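Local coordinates for regulatory protein SWI6 (Saccharomyces cerevisiae, PDB 2XFV) that serves as the shared regulatory subunit of the SBF and MBF complexes that drive cell-cycle-dependent transcription, represented here by its amino-terminal domain, at residues N13-R21 and L30-Q38. Residues are numbered along the deposited sequence; the frame is centred on the assembly and turned at random.
Sequences NEIPLTLTR and LKHFLPILQ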
loop_
_atom_site.group_PDB
_atom_site.type_symbol
_atom_site.label_atom_id
_atom_site.label_comp_id
_atom_site.label_asym_id
_atom_site.label_seq_id
_atom_site.Cartn_x
_atom_site.Cartn_y
_atom_site.Cartn_z
ATOM N N ASN A 13 -5.927 -19.312 10.415
ATOM C CA ASN A 13 -6.865 -18.215 10.181
ATOM C C ASN A 13 -7.508 -17.772 11.488
ATOM O O ASN A 13 -8.690 -17.431 11.522
ATOM C CB ASN A 13 -7.943 -18.626 9.169
ATOM C CG ASN A 13 -7.361 -18.971 7.806
ATOM O OD1 ASN A 13 -7.756 -19.952 7.171
ATOM N ND2 ASN A 13 -6.411 -18.168 7.356
ATOM N N GLU A 14 -6.715 -17.778 12.556
ATOM C CA GLU A 14 -7.223 -17.491 13.896
ATOM C C GLU A 14 -7.043 -16.016 14.314
ATOM O O GLU A 14 -7.576 -15.579 15.342
ATOM C CB GLU A 14 -6.566 -18.437 14.916
ATOM C CG GLU A 14 -5.101 -18.100 15.279
ATOM C CD GLU A 14 -4.052 -18.779 14.389
ATOM O OE1 GLU A 14 -4.196 -18.789 13.152
ATOM O OE2 GLU A 14 -3.059 -19.289 14.940
ATOM N N ILE A 15 -6.299 -15.251 13.518
ATOM C CA ILE A 15 -6.023 -13.852 13.851
ATOM C C ILE A 15 -6.813 -12.906 12.962
ATOM O O ILE A 15 -6.555 -12.817 11.763
ATOM C CB ILE A 15 -4.527 -13.506 13.679
ATOM C CG1 ILE A 15 -3.643 -14.489 14.442
ATOM C CG2 ILE A 15 -4.256 -12.082 14.146
ATOM C CD1 ILE A 15 -2.228 -14.559 13.889
ATOM N N PRO A 16 -7.780 -12.182 13.544
ATOM C CA PRO A 16 -8.572 -11.247 12.740
ATOM C C PRO A 16 -7.966 -9.849 12.664
ATOM O O PRO A 16 -7.414 -9.342 13.642
ATOM C CB PRO A 16 -9.886 -11.171 13.522
ATOM C CG PRO A 16 -9.446 -11.309 14.955
ATOM C CD PRO A 16 -8.250 -12.247 14.941
ATOM N N LEU A 17 -8.077 -9.222 11.500
ATOM C CA LEU A 17 -7.887 -7.779 11.421
ATOM C C LEU A 17 -9.177 -7.180 10.878
ATOM O O LEU A 17 -9.588 -7.499 9.760
ATOM C CB LEU A 17 -6.677 -7.376 10.560
ATOM C CG LEU A 17 -6.512 -5.842 10.488
ATOM C CD1 LEU A 17 -6.475 -5.197 11.904
ATOM C CD2 LEU A 17 -5.280 -5.436 9.666
ATOM N N THR A 18 -9.825 -6.341 11.687
ATOM C CA THR A 18 -11.065 -5.669 11.289
ATOM C C THR A 18 -10.817 -4.188 10.986
ATOM O O THR A 18 -10.285 -3.451 11.826
ATOM C CB THR A 18 -12.143 -5.778 12.391
ATOM O OG1 THR A 18 -12.414 -7.158 12.660
ATOM C CG2 THR A 18 -13.448 -5.091 11.962
ATOM N N LEU A 19 -11.185 -3.757 9.781
ATOM C CA LEU A 19 -11.216 -2.329 9.465
ATOM C C LEU A 19 -12.640 -1.814 9.676
ATOM O O LEU A 19 -13.575 -2.241 9.002
ATOM C CB LEU A 19 -10.760 -2.060 8.027
ATOM C CG LEU A 19 -9.379 -2.619 7.670
ATOM C CD1 LEU A 19 -8.981 -2.234 6.232
ATOM C CD2 LEU A 19 -8.318 -2.137 8.669
ATOM N N THR A 20 -12.793 -0.910 10.633
ATOM C CA THR A 20 -14.076 -0.295 10.956
ATOM C C THR A 20 -13.976 1.191 10.636
ATOM O O THR A 20 -13.194 1.908 11.267
ATOM C CB THR A 20 -14.419 -0.490 12.458
ATOM O OG1 THR A 20 -14.500 -1.894 12.759
ATOM C CG2 THR A 20 -15.768 0.176 12.818
ATOM N N ARG A 21 -14.734 1.647 9.635
ATOM C CA ARG A 21 -14.690 3.048 9.193
ATOM C C ARG A 21 -15.971 3.805 9.585
ATOM O O ARG A 21 -17.069 3.274 9.443
ATOM C CB ARG A 21 -14.511 3.117 7.660
ATOM C CG ARG A 21 -14.018 4.486 7.137
ATOM C CD ARG A 21 -13.921 4.532 5.594
ATOM N NE ARG A 21 -15.244 4.732 5.011
ATOM C CZ ARG A 21 -15.697 5.891 4.539
ATOM N NH1 ARG A 21 -16.931 5.967 4.054
ATOM N NH2 ARG A 21 -14.926 6.972 4.548
ATOM N N LEU A 30 -8.975 2.501 16.004
ATOM C CA LEU A 30 -7.598 2.111 16.346
ATOM C C LEU A 30 -7.509 0.718 16.960
ATOM O O LEU A 30 -6.585 -0.045 16.663
ATOM C CB LEU A 30 -6.978 3.114 17.328
ATOM C CG LEU A 30 -5.587 2.743 17.880
ATOM C CD1 LEU A 30 -4.540 2.750 16.755
ATOM C CD2 LEU A 30 -5.153 3.687 19.032
ATOM N N LYS A 31 -8.447 0.385 17.846
ATOM C CA LYS A 31 -8.233 -0.777 18.717
ATOM C C LYS A 31 -7.967 -2.077 17.950
ATOM O O LYS A 31 -7.184 -2.921 18.407
ATOM C CB LYS A 31 -9.405 -0.983 19.689
ATOM C CG LYS A 31 -10.689 -1.389 19.002
ATOM C CD LYS A 31 -11.582 -2.251 19.893
ATOM C CE LYS A 31 -12.264 -1.443 20.969
ATOM N NZ LYS A 31 -13.400 -2.194 21.576
ATOM N N HIS A 32 -8.626 -2.251 16.802
ATOM C CA HIS A 32 -8.477 -3.465 15.987
ATOM C C HIS A 32 -7.042 -3.755 15.531
ATOM O O HIS A 32 -6.703 -4.899 15.247
ATOM C CB HIS A 32 -9.385 -3.413 14.743
ATOM C CG HIS A 32 -10.852 -3.413 15.060
ATOM N ND1 HIS A 32 -11.394 -4.170 16.076
ATOM C CD2 HIS A 32 -11.889 -2.762 14.482
ATOM C CE1 HIS A 32 -12.702 -3.979 16.116
ATOM N NE2 HIS A 32 -13.028 -3.127 15.161
ATOM N N PHE A 33 -6.216 -2.717 15.446
ATOM C CA PHE A 33 -4.837 -2.853 14.980
ATOM C C PHE A 33 -3.867 -3.270 16.083
ATOM O O PHE A 33 -2.757 -3.720 15.796
ATOM C CB PHE A 33 -4.328 -1.508 14.419
ATOM C CG PHE A 33 -4.872 -1.154 13.062
ATOM C CD1 PHE A 33 -4.200 -1.547 11.908
ATOM C CD2 PHE A 33 -6.037 -0.398 12.939
ATOM C CE1 PHE A 33 -4.694 -1.215 10.646
ATOM C CE2 PHE A 33 -6.531 -0.056 11.678
ATOM C CZ PHE A 33 -5.862 -0.468 10.539
ATOM N N LEU A 34 -4.260 -3.106 17.342
ATOM C CA LEU A 34 -3.270 -3.175 18.428
ATOM C C LEU A 34 -2.605 -4.541 18.678
ATOM O O LEU A 34 -1.384 -4.599 18.878
ATOM C CB LEU A 34 -3.819 -2.565 19.728
ATOM C CG LEU A 34 -4.229 -1.090 19.599
ATOM C CD1 LEU A 34 -4.832 -0.596 20.920
ATOM C CD2 LEU A 34 -3.046 -0.212 19.182
ATOM N N PRO A 35 -3.388 -5.639 18.698
ATOM C CA PRO A 35 -2.718 -6.937 18.905
ATOM C C PRO A 35 -1.633 -7.253 17.865
ATOM O O PRO A 35 -0.529 -7.680 18.230
ATOM C CB PRO A 35 -3.874 -7.946 18.815
ATOM C CG PRO A 35 -5.064 -7.171 19.334
ATOM C CD PRO A 35 -4.858 -5.747 18.813
ATOM N N ILE A 36 -1.942 -7.038 16.589
ATOM C CA ILE A 36 -0.976 -7.274 15.521
ATOM C C ILE A 36 0.194 -6.296 15.583
ATOM O O ILE A 36 1.340 -6.670 15.348
ATOM C CB ILE A 36 -1.662 -7.229 14.132
ATOM C CG1 ILE A 36 -2.484 -8.514 13.923
ATOM C CG2 ILE A 36 -0.637 -7.067 13.018
ATOM C CD1 ILE A 36 -3.459 -8.433 12.756
ATOM N N LEU A 37 -0.093 -5.041 15.907
ATOM C CA LEU A 37 0.966 -4.035 15.994
ATOM C C LEU A 37 1.960 -4.341 17.111
ATOM O O LEU A 37 3.172 -4.148 16.949
ATOM C CB LEU A 37 0.365 -2.630 16.172
ATOM C CG LEU A 37 1.336 -1.441 16.087
ATOM C CD1 LEU A 37 2.099 -1.425 14.755
ATOM C CD2 LEU A 37 0.581 -0.113 16.288
ATOM N N GLN A 38 1.450 -4.796 18.253
ATOM C CA GLN A 38 2.312 -5.185 19.371
ATOM C C GLN A 38 3.213 -6.372 19.006
ATOM O O GLN A 38 4.418 -6.384 19.317
ATOM C CB GLN A 38 1.462 -5.512 20.616
ATOM C CG GLN A 38 2.277 -5.912 21.858
ATOM C CD GLN A 38 3.112 -4.768 22.414
ATOM O OE1 GLN A 38 4.337 -4.873 22.531
ATOM N NE2 GLN A 38 2.456 -3.667 22.757
HETATM O O HOH W 1 -8.722 -6.783 14.657
#
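The imidazole of H32 lies against T18: CB of T18 stands 3.8 Å from the ring centroid and 14° off the ring normal, which defines a CH-pi contact over the face. K31 CG covers the opposite face, nearer the rim. With CG of H32 anti to its carbonyl carbon (chi1 -65°), the ring crosses T18 obliquely and its NE2 edge meets T20, whose OG1 sits near the ring plane, 3.1 Å from NE2. That hydrogen bond is weak, its N-H...O angle being just 120°; the stronger partner of T20 OG1 is E4 on strand 2-9. Were H32 cut back to an alanine, T18 CB would probably lose the ring it packs against and T20 OG1 its weak donor.

Strand 15-22 pairs antiparallel with 2-9 as a two-stranded ribbon in the Swi6 N-terminal domain, and the turn leading into helix 34-43 packs across it; strand 15-21 and helix 34-38 approach to 9.3 Å between axes. A classic beta bulge, with E14 and I15 both facing L9, marks the start of this strand.

Beside H32, the contact becomes apolar. L17 holds CG anti to the backbone N, which carries CD1 over one face of the F33 ring, offset toward the rim, and to 3.4 Å from the H32 carbonyl O. L19 meets the same ring obliquely, CD2 lying 3.5 Å from CZ. Farther along, I36 extends CD1 between two strand side chains, 4.0 Å from both I15 CG2 and L17 CB, and I46 from a loop also packs on I36. One water links the backbones: it donates to P16 O and, at 2.8 Å, to H32 O, while accepting from T18 N.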